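Local coordinates for putative N-acetylneuraminate lyase ([Ruminococcus] gnavus ATCC 29149, PDB 6RB7), which belongs to the dihydrodipicolinate synthetase family of (beta/alpha)8-barrel proteins and is found as an assembly of four chains, at residues C273-Y278 with A325-D330; Q227-R232 with T264-I269; I94-V99 with E129-D134; E123-A128 with A160-T165. One frame throughout, in Å; residues are numbered along the deposited sequence.

Interaction 1. Residues C273-Y278 with A325-D330; sequences CNEIIY and AQMICD
Two torsions bring Glu275 and Met327 together. At Glu275, CG stands anti to the backbone N (chi1 -174°), which swings the extended chain out beside its helix, and at Met327 the turn about the last torsion (chi3 71°) bends the methyl group onto it. The closest touch is therefore methylene to methyl: Glu275 CG lies 3.5 Å from Met327 CE, with the carboxylate carbon, Glu275 CD, also 3.8 Å from that methyl. The two side chains cross nearly at right angles.

One layer inward, Ile276 makes contact with both Met327 and Ile328. Its CG1 branch runs antiparallel past the base of Met327, with Ile276 CG1 3.7 Å from Met327 CB. The branch methyl faces Ile328 instead, Ile276 CG2 being 3.8 Å from Ile328 CG1, and Ile276 CD1 meets that same CG1 at 3.8 Å, so this methylene sits against both methyls of one isoleucine. Ile276 and Met327 are also the residues in register, their CA atoms 6.6 Å apart.

The helical segments are almost exactly antiparallel (170°), and their axes approach to 9.9 Å, which fits direct side-chain packing of two helices. Helix 263-281 thus packs against helix 317-335, the last helix of the chain. Met247 touches both Ile276 and Ile328, and helix 287-299 meets 325-330 through Ile294. Glu275 packs on Gln212 of the second subunit, while Cys273 touches Leu250 and Tyr251 of helix 248-259.

Interaction 2. Residues Q227-R232 with T264-I269; sequences QFMSGR and TEARKI
Met229 and Ala266 mark the nearest approach of the two backbones, with CA atoms 7.2 Å apart: helix 228-234 begins just after Gln227, its N-cap residue, and its first turn faces the middle of 264-269. Gln227 O takes the amide of Gly231 at 2.9 Å (N to O), which closes that first turn. Across the gap the methionine supplies every touch. Its CG occupies the crowded position between backbone N and carbonyl carbon (chi1 67°), and a bend at chi3 (-66°) brings the terminal methyl against Ala266 and Arg267 of the facing helix. Met229 CE rests 3.8 Å from Ala266 CB and 3.9 Å from Arg267 CG, while Met229 SD sits over the backbone, 3.8 Å from Arg267 CA. The short side chain of Ala266 probably helps the thioether to lie this close to the backbone.

Of its side chain, Arg267 offers CG; its backbone N and CA also meet the methionine. Its guanidinium is turned to the second subunit, where NH1 is hydrogen-bonded to Val233 O. Within the chain, Gln270 OE1 accepts the backbone N of Met229. The contact itself is purely van der Waals, so it probably rests on close fit and burial of the thioether, while polar bonds are made around it.

Interaction 3. Residues I94-V99 with E129-D134; sequences IVLENV and EGLGVD
Glu97 meets Leu131 through its CG methylene and not through its flat carboxylate: Glu97 CG is 3.9 Å from Leu131 CD1, and the two side chains cross at about a right angle. The carboxylate itself is directed elsewhere, its OE2 hydrogen-bonded to His127 NE2. Flat groups also meet within the helix, where the carbonyl of Ile94 is gripped from opposite faces of its plane. The amide of Asn98 comes from one face, with Asn98 ND2 2.9 Å from Ile94 O and lying 37° out of the carbonyl plane, and the backbone N of Asn98 from the other at 3.1 Å from the same oxygen.

The apolar centre belongs to Leu96. With CG anti to its backbone N (chi1 -177°), it reaches across the gap: Leu96 CG lies 3.9 Å from Leu131 CD1, and Leu96 CD2 meets Val133 CG1 at 3.9 Å. One methyl of Leu131 is thus shared between Leu96 and Glu97.

Gly132 makes the sharp change of direction between the two hydrophobic residues. Its positive phi (76°) and the bond from Gly132 N to Glu129 O, 3.0 Å, belong to a Schellman motif that ends helix 118-130 and sends the chain on to strand 135-138. Leu96 and Val133 both touch Val109, so helix 89-103 meets the turn that follows helix 118-130 over strand 108-112 of the parallel sheet, as in (beta/alpha)8 barrels.

Interaction 4. Residues E123-A128 with A160-T165; sequences ELARHA and AAAPNT
Ala125 carries the apolar contacts: its CB is 4.0 Å from Ala161 CB and 4.1 Å from Ala162 CB, so a single methyl on the helix faces two successive methyls of the loop. Ala162 CB also presses on the main chain, 3.6 Å from Ala125 O. With such short side chains the loop backbone comes close to the helix, Arg126 CA lying 5.2 Å from Ala162 CA. Packing extends to a flat group as well. A bend at chi3 (-65°) turns the guanidinium of Arg126 toward the loop, one face against Ala161 CB, which is 3.9 Å from Arg126 NH2.

A second kind is the carbon donor: Arg126 CA lies 3.5 Å from Ala161 O, with an angle of 130° at the hydrogen, a CA-H...O contact that uses the same carbonyl as the water described below.

In the fold, this is where the chain leaves helix 148-160 for strand 166-171, a helix-to-strand link of the (beta/alpha)8 barrel, laid against the preceding outer helix, 118-130. A type I beta turn from Ala162 to Thr165, closed by the bond from Thr165 N to Ala162 O, redirects it, and Ile136 of strand 135-138 touches both Ala125 and Ala162.

The polar kind is a water bridge. One water donates to Ala161 O at 2.8 Å and accepts a weak bond from Arg126 NE at 3.0 Å.

The four contacts form two pairs on opposite sides of the chain's centre. Interactions 1 and 2 both use helix 263-281, with centres 15 Å apart, and both touch the second subunit. Interactions 3 and 4 share helix 118-130, with centres 11 Å apart, and join directly: besides the tie between Glu97 and His127, Glu129 OE1 lies 2.7 Å from Thr165 OG1, a probable hydrogen bond. Between the pairs the centres are 32 to 38 Å apart, without touch. Bicine is held at Ala260, Gly261 and Lys262, just ahead of helix 263-281, which places interaction 2 nearby: the Arg267 side chain is about 8 Å from the ligand.

Interaction 1. Residues C273-Y278 with A325-D330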
# COMPACT_ATOMS: atom_id res chain seq x y z
N CYS A 273 -2.30 -20.15 -21.40
CA CYS A 273 -3.09 -20.17 -20.15
C CYS A 273 -3.35 -18.73 -19.71
O CYS A 273 -4.49 -18.40 -19.34
CB CYS A 273 -2.42 -20.93 -19.02
SG CYS A 273 -2.39 -22.72 -19.35
N ASN A 274 -2.32 -17.89 -19.69
CA ASN A 274 -2.47 -16.52 -19.17
C ASN A 274 -3.46 -15.75 -20.05
O ASN A 274 -4.33 -15.02 -19.47
CB ASN A 274 -1.14 -15.81 -19.02
CG ASN A 274 -0.30 -16.40 -17.90
OD1 ASN A 274 -0.65 -17.46 -17.36
ND2 ASN A 274 0.78 -15.73 -17.51
N GLU A 275 -3.38 -15.90 -21.38
CA GLU A 275 -4.33 -15.21 -22.29
C GLU A 275 -5.77 -15.62 -21.93
O GLU A 275 -6.67 -14.75 -21.94
CB GLU A 275 -3.95 -15.58 -23.72
CG GLU A 275 -4.72 -14.87 -24.79
CD GLU A 275 -4.37 -15.32 -26.20
OE1 GLU A 275 -4.15 -16.57 -26.47
OE2 GLU A 275 -4.29 -14.42 -27.07
N ILE A 276 -5.98 -16.90 -21.66
CA ILE A 276 -7.32 -17.41 -21.27
C ILE A 276 -7.72 -16.76 -19.95
O ILE A 276 -8.86 -16.32 -19.80
CB ILE A 276 -7.32 -18.95 -21.23
CG1 ILE A 276 -7.19 -19.51 -22.64
CG2 ILE A 276 -8.54 -19.50 -20.50
CD1 ILE A 276 -6.67 -20.89 -22.72
N ILE A 277 -6.83 -16.73 -18.94
CA ILE A 277 -7.18 -16.11 -17.65
C ILE A 277 -7.59 -14.66 -17.88
O ILE A 277 -8.61 -14.22 -17.30
CB ILE A 277 -6.01 -16.22 -16.66
CG1 ILE A 277 -5.73 -17.69 -16.33
CG2 ILE A 277 -6.29 -15.40 -15.42
CD1 ILE A 277 -4.48 -17.89 -15.53
N TYR A 278 -6.83 -13.91 -18.67
CA TYR A 278 -7.13 -12.48 -18.86
C TYR A 278 -8.51 -12.35 -19.54
O TYR A 278 -9.32 -11.48 -19.11
CB TYR A 278 -6.04 -11.76 -19.62
CG TYR A 278 -4.65 -11.93 -19.02
CD1 TYR A 278 -4.46 -12.07 -17.65
CD2 TYR A 278 -3.55 -12.01 -19.84
CE1 TYR A 278 -3.19 -12.27 -17.14
CE2 TYR A 278 -2.27 -12.17 -19.32
CZ TYR A 278 -2.09 -12.31 -17.98
OH TYR A 278 -0.85 -12.53 -17.44
N ALA A 325 -13.95 -20.42 -23.72
CA ALA A 325 -14.15 -21.87 -23.88
C ALA A 325 -13.49 -22.36 -25.17
O ALA A 325 -12.82 -23.38 -25.13
CB ALA A 325 -15.63 -22.22 -23.83
N GLN A 326 -13.63 -21.62 -26.26
CA GLN A 326 -12.99 -21.98 -27.54
C GLN A 326 -11.47 -21.87 -27.43
O GLN A 326 -10.75 -22.73 -27.98
CB GLN A 326 -13.55 -21.14 -28.70
CG GLN A 326 -12.99 -21.61 -30.05
CD GLN A 326 -13.52 -22.97 -30.40
OE1 GLN A 326 -14.72 -23.21 -30.28
NE2 GLN A 326 -12.65 -23.88 -30.81
N MET A 327 -10.97 -20.83 -26.74
CA MET A 327 -9.51 -20.68 -26.57
C MET A 327 -8.94 -21.91 -25.86
O MET A 327 -7.81 -22.37 -26.21
CB MET A 327 -9.16 -19.40 -25.78
CG MET A 327 -9.51 -18.15 -26.56
SD MET A 327 -9.57 -16.66 -25.54
CE MET A 327 -7.85 -16.44 -25.19
N ILE A 328 -9.65 -22.43 -24.88
CA ILE A 328 -9.20 -23.63 -24.13
C ILE A 328 -9.17 -24.81 -25.10
O ILE A 328 -8.18 -25.55 -25.11
CB ILE A 328 -10.12 -23.86 -22.91
CG1 ILE A 328 -9.87 -22.76 -21.87
CG2 ILE A 328 -9.92 -25.23 -22.34
CD1 ILE A 328 -10.99 -22.61 -20.86
N CYS A 329 -10.24 -25.01 -25.88
CA CYS A 329 -10.29 -26.15 -26.84
C CYS A 329 -9.11 -26.04 -27.83
O CYS A 329 -8.44 -27.06 -28.11
CB CYS A 329 -11.60 -26.11 -27.62
SG CYS A 329 -13.01 -26.52 -26.57
N ASP A 330 -8.86 -24.83 -28.34
CA ASP A 330 -7.81 -24.63 -29.36
C ASP A 330 -6.43 -24.86 -28.76
O ASP A 330 -5.58 -25.51 -29.38
CB ASP A 330 -7.92 -23.23 -29.95
CG ASP A 330 -9.16 -23.02 -30.83
OD1 ASP A 330 -9.84 -23.99 -31.16
OD2 ASP A 330 -9.42 -21.87 -31.17

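Interaction 2. Residues Q227-R232 with T264-I269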
# COMPACT_ATOMS: atom_id res chain seq x y z
N GLN A 227 1.90 -17.25 -12.96
CA GLN A 227 3.37 -17.37 -12.71
C GLN A 227 3.77 -18.85 -12.49
O GLN A 227 4.89 -19.10 -12.02
CB GLN A 227 3.72 -16.52 -11.50
CG GLN A 227 3.36 -15.06 -11.67
CD GLN A 227 3.82 -14.13 -10.55
OE1 GLN A 227 4.00 -12.94 -10.82
NE2 GLN A 227 4.03 -14.64 -9.31
N PHE A 228 2.91 -19.80 -12.83
CA PHE A 228 3.11 -21.25 -12.58
C PHE A 228 4.55 -21.67 -12.88
O PHE A 228 5.24 -22.20 -11.97
CB PHE A 228 2.08 -22.03 -13.39
CG PHE A 228 2.05 -23.52 -13.18
CD1 PHE A 228 3.05 -24.33 -13.67
CD2 PHE A 228 0.98 -24.12 -12.50
CE1 PHE A 228 2.99 -25.72 -13.50
CE2 PHE A 228 0.91 -25.49 -12.38
CZ PHE A 228 1.92 -26.29 -12.84
N MET A 229 5.03 -21.42 -14.10
CA MET A 229 6.34 -21.98 -14.49
C MET A 229 7.46 -21.33 -13.69
O MET A 229 8.47 -22.02 -13.37
CB MET A 229 6.59 -21.85 -15.99
CG MET A 229 6.74 -20.48 -16.48
SD MET A 229 6.88 -20.49 -18.32
CE MET A 229 8.44 -21.32 -18.56
N SER A 230 7.31 -20.05 -13.35
CA SER A 230 8.33 -19.27 -12.63
C SER A 230 8.40 -19.72 -11.18
O SER A 230 9.52 -19.78 -10.63
CB SER A 230 8.01 -17.81 -12.74
OG SER A 230 8.22 -17.33 -14.05
N GLY A 231 7.26 -19.94 -10.52
CA GLY A 231 7.26 -20.42 -9.13
C GLY A 231 7.80 -21.83 -9.06
O GLY A 231 8.52 -22.15 -8.10
N ARG A 232 7.42 -22.67 -10.01
CA ARG A 232 7.92 -24.07 -10.08
C ARG A 232 9.44 -24.10 -10.18
O ARG A 232 10.08 -24.75 -9.32
CB ARG A 232 7.23 -24.78 -11.23
CG ARG A 232 5.79 -25.17 -10.93
CD ARG A 232 5.59 -26.37 -9.99
NE ARG A 232 5.99 -27.55 -10.77
CZ ARG A 232 7.15 -28.16 -10.71
NH1 ARG A 232 8.08 -27.85 -9.84
NH2 ARG A 232 7.38 -29.17 -11.53
N THR A 264 10.96 -23.68 -23.57
CA THR A 264 10.29 -23.01 -24.71
C THR A 264 8.84 -23.52 -24.80
O THR A 264 7.89 -22.70 -24.95
CB THR A 264 11.02 -23.17 -26.04
OG1 THR A 264 12.24 -22.50 -25.85
CG2 THR A 264 10.26 -22.59 -27.22
N GLU A 265 8.67 -24.83 -24.74
CA GLU A 265 7.32 -25.43 -24.82
C GLU A 265 6.50 -24.98 -23.60
O GLU A 265 5.30 -24.66 -23.75
CB GLU A 265 7.46 -26.94 -24.90
CG GLU A 265 8.17 -27.39 -26.17
CD GLU A 265 9.69 -27.55 -26.19
OE1 GLU A 265 10.44 -26.89 -25.38
OE2 GLU A 265 10.16 -28.37 -27.05
N ALA A 266 7.13 -24.95 -22.42
CA ALA A 266 6.46 -24.48 -21.19
C ALA A 266 5.98 -23.05 -21.38
O ALA A 266 4.82 -22.74 -21.05
CB ALA A 266 7.37 -24.62 -20.01
N ARG A 267 6.83 -22.17 -21.91
CA ARG A 267 6.44 -20.75 -22.10
C ARG A 267 5.25 -20.66 -23.05
O ARG A 267 4.31 -19.89 -22.77
CB ARG A 267 7.55 -19.92 -22.76
CG ARG A 267 8.42 -19.16 -21.81
CD ARG A 267 9.40 -18.23 -22.51
NE ARG A 267 10.39 -18.93 -23.34
CZ ARG A 267 11.44 -19.58 -22.88
NH1 ARG A 267 11.68 -19.73 -21.57
NH2 ARG A 267 12.26 -20.15 -23.75
N LYS A 268 5.22 -21.45 -24.13
CA LYS A 268 4.05 -21.42 -25.04
C LYS A 268 2.76 -21.71 -24.27
O LYS A 268 1.73 -21.01 -24.49
CB LYS A 268 4.23 -22.35 -26.23
CG LYS A 268 5.30 -21.87 -27.21
CD LYS A 268 5.41 -22.74 -28.43
CE LYS A 268 6.29 -22.11 -29.50
NZ LYS A 268 7.72 -22.21 -29.13
N ILE A 269 2.79 -22.75 -23.43
CA ILE A 269 1.58 -23.15 -22.69
C ILE A 269 1.22 -22.08 -21.66
O ILE A 269 0.07 -21.71 -21.54
CB ILE A 269 1.75 -24.55 -22.09
CG1 ILE A 269 1.97 -25.59 -23.20
CG2 ILE A 269 0.51 -24.87 -21.27
CD1 ILE A 269 2.42 -26.91 -22.69

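Interaction 3. Residues I94-V99 with E129-D134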
# COMPACT_ATOMS: atom_id res chain seq x y z
N ILE A 94 -20.66 -30.73 3.79
CA ILE A 94 -21.36 -31.42 2.68
C ILE A 94 -20.43 -31.51 1.46
O ILE A 94 -20.31 -32.58 0.85
CB ILE A 94 -22.70 -30.75 2.38
CG1 ILE A 94 -23.64 -30.96 3.59
CG2 ILE A 94 -23.28 -31.31 1.08
CD1 ILE A 94 -24.86 -30.12 3.54
N VAL A 95 -19.72 -30.43 1.14
CA VAL A 95 -18.80 -30.50 -0.00
C VAL A 95 -17.77 -31.61 0.23
O VAL A 95 -17.55 -32.46 -0.66
CB VAL A 95 -18.10 -29.14 -0.25
CG1 VAL A 95 -16.99 -29.28 -1.24
CG2 VAL A 95 -19.12 -28.08 -0.68
N LEU A 96 -17.09 -31.59 1.37
CA LEU A 96 -15.96 -32.52 1.58
C LEU A 96 -16.48 -33.98 1.64
O LEU A 96 -15.83 -34.85 1.08
CB LEU A 96 -15.17 -32.14 2.82
CG LEU A 96 -13.94 -33.00 3.05
CD1 LEU A 96 -12.91 -32.83 1.91
CD2 LEU A 96 -13.31 -32.63 4.38
N GLU A 97 -17.62 -34.19 2.28
CA GLU A 97 -18.22 -35.55 2.32
C GLU A 97 -18.43 -36.07 0.91
O GLU A 97 -18.13 -37.24 0.67
CB GLU A 97 -19.52 -35.51 3.12
CG GLU A 97 -19.27 -35.35 4.58
CD GLU A 97 -20.49 -35.01 5.42
OE1 GLU A 97 -21.60 -34.92 4.87
OE2 GLU A 97 -20.33 -34.77 6.64
N ASN A 98 -18.96 -35.25 0.01
CA ASN A 98 -19.27 -35.68 -1.37
C ASN A 98 -18.00 -35.84 -2.20
O ASN A 98 -17.96 -36.73 -3.04
CB ASN A 98 -20.34 -34.79 -1.96
CG ASN A 98 -21.70 -35.16 -1.37
OD1 ASN A 98 -22.26 -36.20 -1.76
ND2 ASN A 98 -22.19 -34.37 -0.42
N VAL A 99 -16.95 -35.06 -1.96
CA VAL A 99 -15.65 -35.34 -2.60
C VAL A 99 -15.15 -36.72 -2.19
O VAL A 99 -14.75 -37.54 -3.03
CB VAL A 99 -14.62 -34.23 -2.26
CG1 VAL A 99 -13.23 -34.66 -2.73
CG2 VAL A 99 -15.07 -32.91 -2.87
N GLU A 129 -10.31 -34.58 9.37
CA GLU A 129 -9.48 -35.71 9.85
C GLU A 129 -10.38 -36.96 9.95
O GLU A 129 -9.93 -38.07 9.59
CB GLU A 129 -8.80 -35.38 11.15
CG GLU A 129 -7.99 -36.56 11.64
CD GLU A 129 -6.98 -36.25 12.73
OE1 GLU A 129 -5.97 -35.61 12.45
OE2 GLU A 129 -7.22 -36.70 13.84
N GLY A 130 -11.61 -36.79 10.35
CA GLY A 130 -12.56 -37.92 10.44
C GLY A 130 -12.79 -38.58 9.09
O GLY A 130 -13.09 -39.80 9.05
N LEU A 131 -12.67 -37.84 7.99
CA LEU A 131 -12.85 -38.38 6.62
C LEU A 131 -11.53 -38.85 6.02
O LEU A 131 -11.57 -39.31 4.87
CB LEU A 131 -13.48 -37.29 5.74
CG LEU A 131 -14.94 -36.97 6.08
CD1 LEU A 131 -15.43 -35.88 5.16
CD2 LEU A 131 -15.82 -38.21 5.90
N GLY A 132 -10.40 -38.65 6.69
CA GLY A 132 -9.10 -39.17 6.21
C GLY A 132 -8.55 -38.35 5.05
O GLY A 132 -7.88 -38.91 4.15
N VAL A 133 -8.70 -37.03 5.11
CA VAL A 133 -8.05 -36.17 4.10
C VAL A 133 -6.53 -36.32 4.26
O VAL A 133 -6.02 -36.66 5.35
CB VAL A 133 -8.48 -34.70 4.22
CG1 VAL A 133 -9.97 -34.55 4.02
CG2 VAL A 133 -8.01 -34.09 5.51
N ASP A 134 -5.77 -35.98 3.23
CA ASP A 134 -4.30 -36.01 3.27
C ASP A 134 -3.79 -34.84 4.11
O ASP A 134 -2.85 -35.03 4.93
CB ASP A 134 -3.72 -36.00 1.87
CG ASP A 134 -4.11 -37.28 1.14
OD1 ASP A 134 -3.45 -38.31 1.40
OD2 ASP A 134 -5.13 -37.25 0.43

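Interaction 4. Residues E123-A128 with A160-T165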
# COMPACT_ATOMS: atom_id res chain seq x y z
N GLU A 123 -13.79 -27.13 14.16
CA GLU A 123 -14.90 -28.07 13.82
C GLU A 123 -14.63 -28.67 12.44
O GLU A 123 -14.73 -29.92 12.26
CB GLU A 123 -16.25 -27.38 13.94
CG GLU A 123 -17.40 -28.22 13.55
CD GLU A 123 -18.79 -27.62 13.83
OE1 GLU A 123 -18.89 -26.39 14.17
OE2 GLU A 123 -19.80 -28.38 13.67
N LEU A 124 -14.25 -27.83 11.46
CA LEU A 124 -13.99 -28.36 10.12
C LEU A 124 -12.72 -29.20 10.12
O LEU A 124 -12.68 -30.16 9.36
CB LEU A 124 -13.92 -27.19 9.13
CG LEU A 124 -15.26 -26.56 8.80
CD1 LEU A 124 -15.08 -25.38 7.89
CD2 LEU A 124 -16.25 -27.57 8.18
N ALA A 125 -11.70 -28.84 10.88
CA ALA A 125 -10.45 -29.63 10.97
C ALA A 125 -10.79 -31.05 11.47
O ALA A 125 -10.30 -32.03 10.89
CB ALA A 125 -9.44 -28.95 11.84
N ARG A 126 -11.54 -31.14 12.55
CA ARG A 126 -11.88 -32.45 13.17
C ARG A 126 -12.68 -33.25 12.16
O ARG A 126 -12.41 -34.47 12.00
CB ARG A 126 -12.68 -32.20 14.45
CG ARG A 126 -13.06 -33.46 15.22
CD ARG A 126 -13.80 -32.98 16.48
NE ARG A 126 -12.88 -32.22 17.36
CZ ARG A 126 -12.86 -30.89 17.57
NH1 ARG A 126 -13.74 -30.07 17.02
NH2 ARG A 126 -11.92 -30.37 18.36
N HIS A 127 -13.64 -32.62 11.48
CA HIS A 127 -14.48 -33.30 10.47
C HIS A 127 -13.60 -33.84 9.34
O HIS A 127 -13.80 -34.99 8.89
CB HIS A 127 -15.58 -32.36 10.01
CG HIS A 127 -16.39 -32.88 8.88
ND1 HIS A 127 -16.06 -32.61 7.56
CD2 HIS A 127 -17.52 -33.62 8.87
CE1 HIS A 127 -16.99 -33.15 6.80
NE2 HIS A 127 -17.90 -33.78 7.57
N ALA A 128 -12.64 -33.03 8.87
CA ALA A 128 -11.75 -33.42 7.77
C ALA A 128 -10.87 -34.60 8.17
O ALA A 128 -10.71 -35.55 7.37
CB ALA A 128 -10.94 -32.21 7.29
N ALA A 160 -4.32 -28.65 16.09
CA ALA A 160 -4.53 -29.53 17.28
C ALA A 160 -5.89 -30.23 17.17
O ALA A 160 -6.05 -31.27 17.85
CB ALA A 160 -4.46 -28.69 18.53
N ALA A 161 -6.84 -29.71 16.41
CA ALA A 161 -8.17 -30.34 16.22
C ALA A 161 -8.06 -31.49 15.21
O ALA A 161 -9.01 -32.27 15.12
CB ALA A 161 -9.20 -29.33 15.80
N ALA A 162 -6.99 -31.53 14.41
CA ALA A 162 -6.69 -32.60 13.43
C ALA A 162 -5.26 -33.04 13.66
O ALA A 162 -4.38 -32.87 12.81
CB ALA A 162 -6.90 -32.12 12.02
N PRO A 163 -4.98 -33.59 14.85
CA PRO A 163 -3.60 -33.74 15.29
C PRO A 163 -2.79 -34.80 14.55
O PRO A 163 -1.57 -34.86 14.78
CB PRO A 163 -3.76 -34.09 16.77
CG PRO A 163 -5.07 -34.80 16.82
CD PRO A 163 -5.96 -34.04 15.86
N ASN A 164 -3.44 -35.61 13.72
CA ASN A 164 -2.78 -36.67 12.94
C ASN A 164 -2.71 -36.27 11.47
O ASN A 164 -2.43 -37.15 10.65
CB ASN A 164 -3.57 -37.98 13.09
CG ASN A 164 -3.64 -38.37 14.55
OD1 ASN A 164 -2.58 -38.62 15.15
ND2 ASN A 164 -4.83 -38.34 15.14
N THR A 165 -2.99 -35.00 11.14
CA THR A 165 -3.18 -34.57 9.74
C THR A 165 -2.11 -33.55 9.35
O THR A 165 -1.90 -32.58 10.07
CB THR A 165 -4.60 -34.06 9.50
OG1 THR A 165 -5.54 -35.09 9.84
CG2 THR A 165 -4.84 -33.73 8.05
O HOH W 1 -10.04 -33.31 17.47